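Local coordinates for protein apoptosis regulator Bcl-2 homolog (Fowlpox virus, PDB 5TZP) that inhibits host-cell apoptosis by sequestering and inactivating several proapoptotic Bcl-2 proteins, including BAX and BAK1, at residues E14-A19 against A121-I126; I23-I28 against K37-D42; S55-N60 against I94-A99. All coordinates share one frame; numbering follows the deposited sequence.

Interaction 1: residues E14-A19 against A121-I126; sequences ETYYIA and AITDAI
Tyr16 and Ala19 pack against Thr123 and Asp124 where the first helix of this all-helical Bcl-2 fold crosses the helix that carries the BH2 motif. The axes of the two short segments approach to 9.8 Å, and their directions differ by 130°, nearer antiparallel than parallel. The CB bond of Tyr16 points neither at nor away from 121-126, but the ring, with CG anti to the backbone N (chi1 175°), reaches across. Beyond CB and CG, CD1 is the first atom to meet the partner, 3.6 Å from the methyl CG2 of Thr123. CE1 is shared between that methyl, which approaches obliquely, and OD1 of Asp124, 3.6 Å away at the ring edge near its plane; ring and carboxylate are turned 34° apart. Ala19 CB, three residues on, meets the same methyl, CG2 of Thr123, at 3.9 Å. CG2 thus fills the notch between Tyr16 and Ala19, while OG1 of Thr123 is turned back to a hydrogen bond with the carbonyl O of Ser119 in its own helix. At the far end of the ring a water bridges the helices: hydrogen-bonded to Tyr16 OH at 2.6 Å, it donates to Asp124 OD1 over 3.2 Å.

Interaction 2: residues I23-I28 against K37-D42; sequences IQNYII and KSFVID. With EDO (1,2-ethanediol), chain E; SO4 (sulfate ion), chain O.
The connection between the first two helices of the Bcl-2 fold turns back here along the helix it has just left, with Asn25 of helix 14-32 meeting Phe39 and Val40. Lys37 to Phe39 form a 3-10 turn, and Asp42 is the N-cap of helix 43-68. Asn25 OD1 comes within 3.5 Å of Phe39 CB. Their side chains cross at about a right angle, although the amide and ring planes are only 7° apart. Val40 runs past Asn25 in the opposite sense, its CG1 3.8 Å from Asn25 CB and near ND2. The amide is held at both ends: OD1 accepts from Arg36, whose guanidinium also makes a cation-pi contact with Phe39, and ND2 donates to the carbonyl O of Asn21. Past Val40, an ethanediol takes two backbone bonds, Ile41 N to O2 and Asp42 N to O1, each 2.9 Å, and is also hydrogen-bonded to Asn21 OD1. Gln24 NE2 donates to O3 of a sulfate at 2.6 Å and also bonds Asp115; both small molecules probably come from the crystallisation liquor. Val40 leans on Tyr46 of helix 43-68, Asp42 forms a salt bridge with Arg144, and Ile23 and Tyr26 pack onto helix 88-105.

Interaction 3: residues S55-N60 against I94-A99; sequences SVIKTN and IIAFCA
Ile57 turns its CG1 branch anti to its own carbonyl carbon (chi1 -70°) and extends the chain beyond it (chi2 166°), carrying CD1 over to Ala96; Val56 sets CG1 anti to its backbone N (chi1 170°) and touches the same alanine. CB of Ala96 is the point where the two branches meet. It lies 3.8 Å from Val56 CG1 and 4.1 Å from Ile57 CG1, with CB of Val56 close behind. The tip of Ile57 goes further, its CD1 coming within 3.6 Å of the carbonyl O of Ala96, so the isoleucine touches both the methyl and the carbonyl oxygen of that residue. The small side chain lets the backbones come near, with CA of Ile57 and CA of Ala96 6.3 Å apart. One turn on from Val56, Asn60 folds back: ND2 donates to Val56 O over 2.9 Å, in the carbonyl plane and on a lone pair, while Val56 O sits a little out of the plane of the Asn60 amide. Ala96 belongs to the BH1 motif, and the contact borders the BH3-binding groove: Ser55 OG is hydrogen-bonded to the bound Bik BH3 peptide, which also packs on Val56, Asn60 and Phe97. Helix 88-105 is central here, with Ile95 facing helix 14-32, Cys98 facing helix 115-136, and the Phe97 ring meeting Phe64 of helix 43-68 edge-to-face.

From the N terminus, helix 14-32 enters interaction 1 first, a contact whose partner lies on helix 115-136; it closes a loop of 101 residues that encloses both other contacts. Further along the same helix, interaction 2 closes a short loop of eight residues onto the connection to helix 43-68. Interaction 3 then follows in series, joining helix 43-68 to helix 88-105. Interactions 2 and 3 are both nested within interaction 1, and none cross. Helix 88-105 is where they meet: Tyr26 and Ile23 of 23-28 pack on Ile95, and Ile122 of 121-126 packs on Ile94 and Cys98. Ile23 also touches Ile122 and Thr123, linking interactions 1 and 2 directly.

Interaction 1: residues E14-A19 against A121-I126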
ATOM      1  N   GLU A  14       7.010  13.928  12.424  1.00 22.47           N
ATOM      2  CA  GLU A  14       5.575  13.998  12.282  1.00 21.03           C
ATOM      3  C   GLU A  14       5.150  13.446  10.936  1.00 20.12           C
ATOM      4  O   GLU A  14       4.150  12.759  10.831  1.00 20.40           O
ATOM      5  CB  GLU A  14       5.084  15.438  12.447  1.00 27.58           C
ATOM      6  CG  GLU A  14       3.592  15.486  12.642  1.00 33.57           C
ATOM      7  CD  GLU A  14       3.090  16.880  12.920  1.00 40.18           C
ATOM      8  OE1 GLU A  14       3.953  17.729  13.215  1.00 44.53           O
ATOM      9  OE2 GLU A  14       1.851  17.098  12.845  1.00 50.85           O
ATOM     10  N   THR A  15       5.887  13.779   9.896  1.00 19.96           N
ATOM     11  CA  THR A  15       5.552  13.299   8.569  1.00 17.76           C
ATOM     12  C   THR A  15       5.578  11.774   8.532  1.00 16.03           C
ATOM     13  O   THR A  15       4.698  11.128   7.966  1.00 15.07           O
ATOM     14  CB  THR A  15       6.497  13.911   7.531  1.00 21.45           C
ATOM     15  OG1 THR A  15       6.416  15.344   7.625  1.00 23.43           O
ATOM     16  CG2 THR A  15       6.095  13.421   6.128  1.00 21.67           C
ATOM     17  N   TYR A  16       6.635  11.184   9.114  1.00 17.31           N
ATOM     18  CA  TYR A  16       6.722   9.741   9.199  1.00 15.86           C
ATOM     19  C   TYR A  16       5.495   9.140   9.841  1.00 14.89           C
ATOM     20  O   TYR A  16       4.937   8.165   9.325  1.00 13.90           O
ATOM     21  CB  TYR A  16       8.019   9.319   9.925  1.00 17.83           C
ATOM     22  CG  TYR A  16       8.154   7.846  10.174  1.00 17.87           C
ATOM     23  CD1 TYR A  16       8.819   7.036   9.303  1.00 20.97           C
ATOM     24  CD2 TYR A  16       7.619   7.278  11.371  1.00 22.94           C
ATOM     25  CE1 TYR A  16       8.867   5.668   9.542  1.00 20.07           C
ATOM     26  CE2 TYR A  16       7.763   5.958  11.660  1.00 21.48           C
ATOM     27  CZ  TYR A  16       8.372   5.162  10.748  1.00 24.40           C
ATOM     28  OH  TYR A  16       8.529   3.805  11.060  1.00 25.52           O
ATOM     29  N   TYR A  17       5.040   9.683  10.987  1.00 17.13           N
ATOM     30  CA  TYR A  17       3.867   9.116  11.651  1.00 15.15           C
ATOM     31  C   TYR A  17       2.593   9.384  10.918  1.00 14.96           C
ATOM     32  O   TYR A  17       1.715   8.548  10.947  1.00 15.16           O
ATOM     33  CB  TYR A  17       3.809   9.567  13.110  1.00 19.89           C
ATOM     34  CG  TYR A  17       4.867   8.748  13.892  1.00 22.47           C
ATOM     35  CD1 TYR A  17       4.738   7.360  14.107  1.00 22.37           C
ATOM     36  CD2 TYR A  17       6.027   9.351  14.311  1.00 29.99           C
ATOM     37  CE1 TYR A  17       5.741   6.648  14.774  1.00 28.07           C
ATOM     38  CE2 TYR A  17       7.041   8.621  15.009  1.00 27.60           C
ATOM     39  CZ  TYR A  17       6.860   7.286  15.221  1.00 26.37           C
ATOM     40  OH  TYR A  17       7.892   6.611  15.904  1.00 36.64           O
ATOM     41  N   ILE A  18       2.485  10.512  10.211  1.00 14.02           N
ATOM     42  CA  ILE A  18       1.289  10.743   9.382  1.00 13.24           C
ATOM     43  C   ILE A  18       1.166   9.659   8.308  1.00 11.88           C
ATOM     44  O   ILE A  18       0.090   9.077   8.064  1.00 11.41           O
ATOM     45  CB  ILE A  18       1.344  12.133   8.759  1.00 14.13           C
ATOM     46  CG1 ILE A  18       1.098  13.228   9.832  1.00 15.76           C
ATOM     47  CG2 ILE A  18       0.334  12.225   7.643  1.00 14.92           C
ATOM     48  CD1 ILE A  18       1.493  14.590   9.421  1.00 18.76           C
ATOM     49  N   ALA A  19       2.300   9.298   7.699  1.00 12.70           N
ATOM     50  CA  ALA A  19       2.284   8.198   6.722  1.00 10.89           C
ATOM     51  C   ALA A  19       2.008   6.850   7.380  1.00 12.06           C
ATOM     52  O   ALA A  19       1.128   6.089   6.963  1.00 11.48           O
ATOM     53  CB  ALA A  19       3.606   8.155   5.964  1.00 12.91           C
ATOM     54  N   ALA A 121       7.949  -0.604   6.199  1.00 11.99           N
ATOM     55  CA  ALA A 121       8.658  -0.717   4.904  1.00 11.56           C
ATOM     56  C   ALA A 121       8.020   0.197   3.854  1.00 10.73           C
ATOM     57  O   ALA A 121       8.697   0.858   3.078  1.00 11.89           O
ATOM     58  CB  ALA A 121       8.674  -2.159   4.439  1.00 12.44           C
ATOM     59  N   ILE A 122       6.683   0.234   3.802  1.00 10.94           N
ATOM     60  CA  ILE A 122       6.016   1.088   2.828  1.00  9.72           C
ATOM     61  C   ILE A 122       6.337   2.550   3.155  1.00 10.95           C
ATOM     62  O   ILE A 122       6.668   3.356   2.261  1.00 10.96           O
ATOM     63  CB  ILE A 122       4.507   0.857   2.804  1.00  9.76           C
ATOM     64  CG1 ILE A 122       4.189  -0.563   2.332  1.00  9.66           C
ATOM     65  CG2 ILE A 122       3.846   1.915   1.877  1.00 10.95           C
ATOM     66  CD1 ILE A 122       2.768  -0.981   2.605  1.00 13.03           C
ATOM     67  N   THR A 123       6.217   2.917   4.445  1.00  9.90           N
ATOM     68  CA  THR A 123       6.483   4.298   4.848  1.00 11.01           C
ATOM     69  C   THR A 123       7.901   4.710   4.449  1.00 12.74           C
ATOM     70  O   THR A 123       8.133   5.779   3.904  1.00 12.72           O
ATOM     71  CB  THR A 123       6.280   4.417   6.362  1.00 10.98           C
ATOM     72  OG1 THR A 123       4.909   4.085   6.660  1.00 12.04           O
ATOM     73  CG2 THR A 123       6.554   5.795   6.839  1.00 14.19           C
ATOM     74  N   ASP A 124       8.875   3.860   4.746  1.00 13.69           N
ATOM     75  CA  ASP A 124      10.282   4.153   4.459  1.00 14.36           C
ATOM     76  C   ASP A 124      10.509   4.281   2.969  1.00 13.59           C
ATOM     77  O   ASP A 124      11.264   5.153   2.511  1.00 15.75           O
ATOM     78  CB  ASP A 124      11.182   3.054   4.991  1.00 16.82           C
ATOM     79  CG  ASP A 124      11.320   3.058   6.493  1.00 21.47           C
ATOM     80  OD1 ASP A 124      11.000   4.019   7.140  1.00 25.87           O
ATOM     81  OD2 ASP A 124      11.770   1.994   7.002  1.00 28.51           O
ATOM     82  N   ALA A 125       9.859   3.427   2.173  1.00 13.49           N
ATOM     83  CA  ALA A 125      10.025   3.493   0.716  1.00 15.31           C
ATOM     84  C   ALA A 125       9.452   4.784   0.147  1.00 14.28           C
ATOM     85  O   ALA A 125      10.021   5.357  -0.802  1.00 16.77           O
ATOM     86  CB  ALA A 125       9.361   2.286   0.047  1.00 15.88           C
ATOM     87  N   ILE A 126       8.330   5.265   0.673  1.00 12.95           N
ATOM     88  CA  ILE A 126       7.778   6.553   0.279  1.00 13.17           C
ATOM     89  C   ILE A 126       8.681   7.684   0.701  1.00 15.10           C
ATOM     90  O   ILE A 126       9.087   8.551  -0.123  1.00 14.98           O
ATOM     91  CB  ILE A 126       6.379   6.741   0.834  1.00 11.99           C
ATOM     92  CG1 ILE A 126       5.469   5.704   0.172  1.00 13.60           C
ATOM     93  CG2 ILE A 126       5.872   8.159   0.518  1.00 13.26           C
ATOM     94  CD1 ILE A 126       4.044   5.695   0.715  1.00 14.29           C
TER
HETATM   95  O   HOH W   1      10.557   2.605   9.933  1.00 30.17           O

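Interaction 2: residues I23-I28 against K37-D42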
ATOM      1  N   ILE A  23      -1.276   3.986   6.923  1.00 10.05           N
ATOM      2  CA  ILE A  23      -1.018   2.693   6.303  1.00  9.82           C
ATOM      3  C   ILE A  23      -1.294   1.551   7.280  1.00  9.43           C
ATOM      4  O   ILE A  23      -1.971   0.561   6.950  1.00 10.60           O
ATOM      5  CB  ILE A  23       0.431   2.660   5.813  1.00  9.77           C
ATOM      6  CG1 ILE A  23       0.650   3.666   4.682  1.00  8.92           C
ATOM      7  CG2 ILE A  23       0.778   1.222   5.360  1.00 10.63           C
ATOM      8  CD1 ILE A  23       2.074   4.011   4.383  1.00 10.04           C
ATOM      9  N   GLN A  24      -0.738   1.647   8.484  1.00 10.12           N
ATOM     10  CA  GLN A  24      -0.862   0.550   9.449  1.00  9.88           C
ATOM     11  C   GLN A  24      -2.300   0.364   9.902  1.00 10.22           C
ATOM     12  O   GLN A  24      -2.791  -0.765   9.982  1.00 10.76           O
ATOM     13  CB  GLN A  24       0.067   0.775  10.627  1.00 11.04           C
ATOM     14  CG  GLN A  24       0.222  -0.479  11.491  1.00 12.41           C
ATOM     15  CD  GLN A  24       1.337  -0.452  12.458  1.00 16.79           C
ATOM     16  OE1 GLN A  24       1.974   0.571  12.653  1.00 20.98           O
ATOM     17  NE2 GLN A  24       1.538  -1.530  13.165  1.00 17.41           N
ATOM     18  N   ASN A  25      -3.056   1.460  10.123  1.00 10.98           N
ATOM     19  CA  ASN A  25      -4.479   1.299  10.465  1.00 11.90           C
ATOM     20  C   ASN A  25      -5.236   0.618   9.332  1.00 10.70           C
ATOM     21  O   ASN A  25      -6.095  -0.226   9.619  1.00 11.05           O
ATOM     22  CB  ASN A  25      -5.081   2.625  10.896  1.00 11.40           C
ATOM     23  CG  ASN A  25      -4.837   2.854  12.342  1.00 14.60           C
ATOM     24  OD1 ASN A  25      -5.389   2.169  13.168  1.00 14.66           O
ATOM     25  ND2 ASN A  25      -4.026   3.848  12.659  1.00 15.57           N
ATOM     26  N   TYR A  26      -4.978   0.955   8.055  1.00 10.18           N
ATOM     27  CA  TYR A  26      -5.668   0.273   6.958  1.00  9.73           C
ATOM     28  C   TYR A  26      -5.344  -1.219   6.986  1.00  9.65           C
ATOM     29  O   TYR A  26      -6.235  -2.069   6.872  1.00  9.98           O
ATOM     30  CB  TYR A  26      -5.367   0.915   5.596  1.00 10.67           C
ATOM     31  CG  TYR A  26      -5.995   0.094   4.505  1.00 10.07           C
ATOM     32  CD1 TYR A  26      -7.354  -0.015   4.414  1.00 12.15           C
ATOM     33  CD2 TYR A  26      -5.236  -0.702   3.723  1.00 12.84           C
ATOM     34  CE1 TYR A  26      -7.968  -0.885   3.474  1.00 11.73           C
ATOM     35  CE2 TYR A  26      -5.845  -1.575   2.815  1.00 11.00           C
ATOM     36  CZ  TYR A  26      -7.160  -1.647   2.738  1.00 11.00           C
ATOM     37  OH  TYR A  26      -7.775  -2.546   1.878  1.00 14.81           O
ATOM     38  N   ILE A  27      -4.067  -1.579   7.140  1.00  8.66           N
ATOM     39  CA  ILE A  27      -3.694  -2.991   7.106  1.00  9.58           C
ATOM     40  C   ILE A  27      -4.344  -3.715   8.283  1.00 10.66           C
ATOM     41  O   ILE A  27      -4.857  -4.842   8.147  1.00 10.45           O
ATOM     42  CB  ILE A  27      -2.174  -3.143   7.077  1.00  9.46           C
ATOM     43  CG1 ILE A  27      -1.671  -2.663   5.716  1.00 11.28           C
ATOM     44  CG2 ILE A  27      -1.778  -4.605   7.276  1.00 12.96           C
ATOM     45  CD1 ILE A  27      -0.172  -2.649   5.539  1.00 14.16           C
ATOM     46  N   ILE A  28      -4.417  -3.084   9.459  1.00 10.78           N
ATOM     47  CA  ILE A  28      -5.145  -3.675  10.597  1.00 10.77           C
ATOM     48  C   ILE A  28      -6.621  -3.890  10.247  1.00 11.28           C
ATOM     49  O   ILE A  28      -7.172  -4.958  10.540  1.00 11.95           O
ATOM     50  CB  ILE A  28      -4.936  -2.790  11.825  1.00 12.37           C
ATOM     51  CG1 ILE A  28      -3.475  -2.896  12.309  1.00 12.20           C
ATOM     52  CG2 ILE A  28      -5.914  -3.258  12.929  1.00 13.01           C
ATOM     53  CD1 ILE A  28      -3.150  -1.820  13.275  1.00 16.44           C
ATOM     54  N   LYS A  37     -11.048   3.701  10.886  1.00 16.43           N
ATOM     55  CA  LYS A  37     -11.076   5.123  10.516  1.00 16.64           C
ATOM     56  C   LYS A  37     -11.010   6.057  11.724  1.00 18.50           C
ATOM     57  O   LYS A  37     -10.450   7.139  11.583  1.00 21.44           O
ATOM     58  CB  LYS A  37     -12.264   5.450   9.593  1.00 22.86           C
ATOM     59  CG  LYS A  37     -13.560   5.526  10.289  1.00 27.13           C
ATOM     60  CD  LYS A  37     -14.750   5.752   9.316  1.00 30.38           C
ATOM     61  CE  LYS A  37     -14.712   6.999   8.599  1.00 30.01           C
ATOM     62  NZ  LYS A  37     -15.999   7.104   7.706  1.00 32.14           N
ATOM     63  N   SER A  38     -11.516   5.683  12.870  1.00 18.89           N
ATOM     64  CA  SER A  38     -11.470   6.608  14.008  1.00 19.15           C
ATOM     65  C   SER A  38     -10.107   6.715  14.659  1.00 22.10           C
ATOM     66  O   SER A  38      -9.899   7.628  15.517  1.00 21.96           O
ATOM     67  CB  SER A  38     -12.532   6.193  15.010  1.00 21.55           C
ATOM     68  OG  SER A  38     -12.097   5.094  15.731  1.00 25.54           O
ATOM     69  N   PHE A  39      -9.146   5.933  14.214  1.00 18.90           N
ATOM     70  CA  PHE A  39      -7.824   5.991  14.772  1.00 15.65           C
ATOM     71  C   PHE A  39      -6.880   6.821  13.957  1.00 17.23           C
ATOM     72  O   PHE A  39      -5.711   6.936  14.320  1.00 20.03           O
ATOM     73  CB  PHE A  39      -7.240   4.583  14.989  1.00 19.14           C
ATOM     74  CG  PHE A  39      -8.043   3.782  15.963  1.00 19.02           C
ATOM     75  CD1 PHE A  39      -7.934   3.993  17.331  1.00 25.49           C
ATOM     76  CD2 PHE A  39      -8.987   2.884  15.542  1.00 23.23           C
ATOM     77  CE1 PHE A  39      -8.686   3.283  18.228  1.00 32.03           C
ATOM     78  CE2 PHE A  39      -9.742   2.168  16.425  1.00 27.53           C
ATOM     79  CZ  PHE A  39      -9.598   2.373  17.793  1.00 25.90           C
ATOM     80  N   VAL A  40      -7.322   7.367  12.845  1.00 14.69           N
ATOM     81  CA  VAL A  40      -6.494   8.233  11.991  1.00 13.68           C
ATOM     82  C   VAL A  40      -6.982   9.670  12.054  1.00 18.27           C
ATOM     83  O   VAL A  40      -8.109   9.930  12.414  1.00 21.49           O
ATOM     84  CB  VAL A  40      -6.430   7.724  10.534  1.00 16.94           C
ATOM     85  CG1 VAL A  40      -5.961   6.293  10.449  1.00 15.36           C
ATOM     86  CG2 VAL A  40      -7.739   7.880   9.832  1.00 18.20           C
ATOM     87  N   ILE A  41      -6.105  10.611  11.694  1.00 17.25           N
ATOM     88  CA  ILE A  41      -6.511  12.005  11.702  1.00 17.90           C
ATOM     89  C   ILE A  41      -7.439  12.302  10.509  1.00 15.02           C
ATOM     90  O   ILE A  41      -8.486  12.938  10.654  1.00 19.76           O
ATOM     91  CB  ILE A  41      -5.261  12.898  11.727  1.00 20.58           C
ATOM     92  CG1 ILE A  41      -4.472  12.708  13.056  1.00 21.48           C
ATOM     93  CG2 ILE A  41      -5.657  14.373  11.460  1.00 28.03           C
ATOM     94  CD1 ILE A  41      -3.123  13.438  13.011  1.00 33.18           C
ATOM     95  N   ASP A  42      -7.054  11.859   9.306  1.00 14.31           N
ATOM     96  CA  ASP A  42      -7.709  12.231   8.057  1.00 13.62           C
ATOM     97  C   ASP A  42      -8.652  11.106   7.634  1.00 10.97           C
ATOM     98  O   ASP A  42      -8.322  10.237   6.811  1.00 11.24           O
ATOM     99  CB  ASP A  42      -6.644  12.550   7.002  1.00 15.01           C
ATOM    100  CG  ASP A  42      -7.255  13.099   5.734  1.00 11.91           C
ATOM    101  OD1 ASP A  42      -8.486  13.069   5.548  1.00 13.03           O
ATOM    102  OD2 ASP A  42      -6.421  13.504   4.860  1.00 13.29           O
TER
HETATM  103  C1  EDO E 203      -3.235   9.933   8.937  1.00 19.02           C
HETATM  104  O1  EDO E 203      -4.341  10.911   8.869  1.00 17.28           O
HETATM  105  C2  EDO E 203      -2.499  10.107  10.240  1.00 20.71           C
HETATM  106  O2  EDO E 203      -3.373   9.728  11.337  1.00 20.38           O
HETATM  107  S   SO4 O 213       3.959  -2.833  15.724  0.70 56.77           S
HETATM  108  O1  SO4 O 213       4.183  -4.297  15.641  0.70 39.81           O
HETATM  109  O2  SO4 O 213       4.100  -2.361  17.138  0.70 40.89           O
HETATM  110  O3  SO4 O 213       2.610  -2.644  15.227  0.70 42.01           O
HETATM  111  O4  SO4 O 213       4.922  -2.088  14.889  0.70 42.71           O

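Interaction 3: residues S55-N60 against I94-A99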
ATOM      1  N   SER A  55     -10.866  -1.819  -4.498  1.00 10.48           N
ATOM      2  CA  SER A  55     -11.010  -1.959  -5.933  1.00 10.23           C
ATOM      3  C   SER A  55      -9.821  -2.692  -6.538  1.00 11.48           C
ATOM      4  O   SER A  55      -9.983  -3.590  -7.410  1.00 12.14           O
ATOM      5  CB  SER A  55     -11.181  -0.575  -6.545  1.00 12.90           C
ATOM      6  OG  SER A  55     -11.216  -0.629  -7.973  1.00 17.02           O
ATOM      7  N   VAL A  56      -8.629  -2.318  -6.172  1.00  9.59           N
ATOM      8  CA  VAL A  56      -7.402  -2.967  -6.669  1.00 10.85           C
ATOM      9  C   VAL A  56      -7.431  -4.448  -6.348  1.00  9.41           C
ATOM     10  O   VAL A  56      -7.120  -5.270  -7.207  1.00 10.56           O
ATOM     11  CB  VAL A  56      -6.137  -2.274  -6.152  1.00  9.07           C
ATOM     12  CG1 VAL A  56      -4.873  -3.082  -6.474  1.00 10.34           C
ATOM     13  CG2 VAL A  56      -6.047  -0.888  -6.774  1.00 11.72           C
ATOM     14  N   ILE A  57      -7.777  -4.801  -5.117  1.00  9.73           N
ATOM     15  CA  ILE A  57      -7.814  -6.210  -4.708  1.00 10.08           C
ATOM     16  C   ILE A  57      -8.881  -6.948  -5.477  1.00 11.22           C
ATOM     17  O   ILE A  57      -8.623  -8.059  -5.986  1.00 10.92           O
ATOM     18  CB  ILE A  57      -7.981  -6.324  -3.173  1.00 10.08           C
ATOM     19  CG1 ILE A  57      -6.713  -5.861  -2.485  1.00  9.65           C
ATOM     20  CG2 ILE A  57      -8.303  -7.778  -2.802  1.00 11.24           C
ATOM     21  CD1 ILE A  57      -6.833  -5.610  -0.985  1.00 10.29           C
ATOM     22  N   LYS A  58     -10.068  -6.388  -5.626  1.00 10.36           N
ATOM     23  CA  LYS A  58     -11.142  -7.100  -6.350  1.00 11.67           C
ATOM     24  C   LYS A  58     -10.732  -7.347  -7.786  1.00 12.16           C
ATOM     25  O   LYS A  58     -11.128  -8.395  -8.370  1.00 16.07           O
ATOM     26  CB  LYS A  58     -12.435  -6.289  -6.284  1.00 15.58           C
ATOM     27  CG  LYS A  58     -13.617  -6.880  -7.088  1.00 30.48           C
ATOM     28  CD  LYS A  58     -14.860  -5.971  -7.049  1.00 41.32           C
ATOM     29  CE  LYS A  58     -15.495  -6.022  -5.665  1.00 35.39           C
ATOM     30  NZ  LYS A  58     -16.836  -5.291  -5.658  1.00 49.31           N
ATOM     31  N   THR A  59     -10.014  -6.414  -8.410  1.00 12.37           N
ATOM     32  CA  THR A  59      -9.656  -6.495  -9.821  1.00 12.79           C
ATOM     33  C   THR A  59      -8.482  -7.448 -10.026  1.00 12.96           C
ATOM     34  O   THR A  59      -8.375  -8.064 -11.101  1.00 16.29           O
ATOM     35  CB  THR A  59      -9.313  -5.096 -10.345  1.00 16.01           C
ATOM     36  OG1 THR A  59     -10.496  -4.305 -10.277  1.00 18.12           O
ATOM     37  CG2 THR A  59      -8.792  -5.129 -11.753  1.00 16.75           C
ATOM     38  N   ASN A  60      -7.564  -7.576  -9.077  1.00  9.47           N
ATOM     39  CA  ASN A  60      -6.264  -8.183  -9.310  1.00  9.82           C
ATOM     40  C   ASN A  60      -5.883  -9.293  -8.379  1.00  8.89           C
ATOM     41  O   ASN A  60      -4.777  -9.799  -8.489  1.00  9.68           O
ATOM     42  CB  ASN A  60      -5.165  -7.105  -9.237  1.00 10.23           C
ATOM     43  CG  ASN A  60      -5.375  -6.016 -10.233  1.00 10.91           C
ATOM     44  OD1 ASN A  60      -5.038  -6.208 -11.408  1.00 13.23           O
ATOM     45  ND2 ASN A  60      -5.814  -4.866  -9.786  1.00 11.56           N
ATOM     46  N   ILE A  94       0.594  -0.520  -3.971  1.00  8.46           N
ATOM     47  CA  ILE A  94       1.520  -1.034  -2.958  1.00  9.86           C
ATOM     48  C   ILE A  94       0.775  -1.374  -1.690  1.00  8.88           C
ATOM     49  O   ILE A  94       0.964  -2.473  -1.133  1.00  8.37           O
ATOM     50  CB  ILE A  94       2.668   0.016  -2.671  1.00 11.12           C
ATOM     51  CG1 ILE A  94       3.673   0.035  -3.800  1.00 13.70           C
ATOM     52  CG2 ILE A  94       3.295  -0.241  -1.288  1.00 16.15           C
ATOM     53  CD1 ILE A  94       4.496   1.316  -3.749  1.00 15.42           C
ATOM     54  N   ILE A  95      -0.067  -0.468  -1.186  1.00  8.03           N
ATOM     55  CA  ILE A  95      -0.771  -0.705   0.055  1.00  7.94           C
ATOM     56  C   ILE A  95      -1.754  -1.834  -0.113  1.00  9.21           C
ATOM     57  O   ILE A  95      -1.875  -2.712   0.754  1.00  8.60           O
ATOM     58  CB  ILE A  95      -1.428   0.592   0.577  1.00  7.62           C
ATOM     59  CG1 ILE A  95      -0.348   1.630   0.914  1.00  8.66           C
ATOM     60  CG2 ILE A  95      -2.333   0.329   1.741  1.00  8.94           C
ATOM     61  CD1 ILE A  95      -0.921   3.053   1.138  1.00  9.76           C
ATOM     62  N   ALA A  96      -2.482  -1.846  -1.215  1.00  7.60           N
ATOM     63  CA  ALA A  96      -3.462  -2.916  -1.479  1.00  7.78           C
ATOM     64  C   ALA A  96      -2.776  -4.290  -1.546  1.00  8.01           C
ATOM     65  O   ALA A  96      -3.228  -5.248  -0.897  1.00  8.41           O
ATOM     66  CB  ALA A  96      -4.214  -2.624  -2.757  1.00  9.07           C
ATOM     67  N   PHE A  97      -1.736  -4.396  -2.338  1.00  8.26           N
ATOM     68  CA  PHE A  97      -0.964  -5.636  -2.441  1.00  7.45           C
ATOM     69  C   PHE A  97      -0.466  -6.062  -1.066  1.00  7.80           C
ATOM     70  O   PHE A  97      -0.561  -7.231  -0.710  1.00  8.34           O
ATOM     71  CB  PHE A  97       0.177  -5.456  -3.410  1.00  7.79           C
ATOM     72  CG  PHE A  97       1.041  -6.682  -3.433  1.00  8.65           C
ATOM     73  CD1 PHE A  97       0.688  -7.776  -4.227  1.00 10.23           C
ATOM     74  CD2 PHE A  97       2.186  -6.764  -2.696  1.00  8.74           C
ATOM     75  CE1 PHE A  97       1.469  -8.946  -4.198  1.00 12.11           C
ATOM     76  CE2 PHE A  97       2.980  -7.931  -2.691  1.00 10.29           C
ATOM     77  CZ  PHE A  97       2.608  -9.016  -3.413  1.00 10.89           C
ATOM     78  N   CYS A  98       0.135  -5.146  -0.336  1.00  7.72           N
ATOM     79  CA  CYS A  98       0.741  -5.484   0.939  1.00  8.91           C
ATOM     80  C   CYS A  98      -0.307  -5.852   1.971  1.00  8.24           C
ATOM     81  O   CYS A  98      -0.030  -6.749   2.810  1.00  9.63           O
ATOM     82  CB  CYS A  98       1.629  -4.359   1.453  1.00 10.30           C
ATOM     83  SG  CYS A  98       3.212  -4.228   0.582  1.00 10.25           S
ATOM     84  N   ALA A  99      -1.481  -5.206   1.993  1.00  8.37           N
ATOM     85  CA  ALA A  99      -2.570  -5.651   2.858  1.00  9.12           C
ATOM     86  C   ALA A  99      -2.988  -7.072   2.507  1.00  7.84           C
ATOM     87  O   ALA A  99      -3.137  -7.938   3.387  1.00  9.86           O
ATOM     88  CB  ALA A  99      -3.747  -4.690   2.783  1.00  8.65           C
TER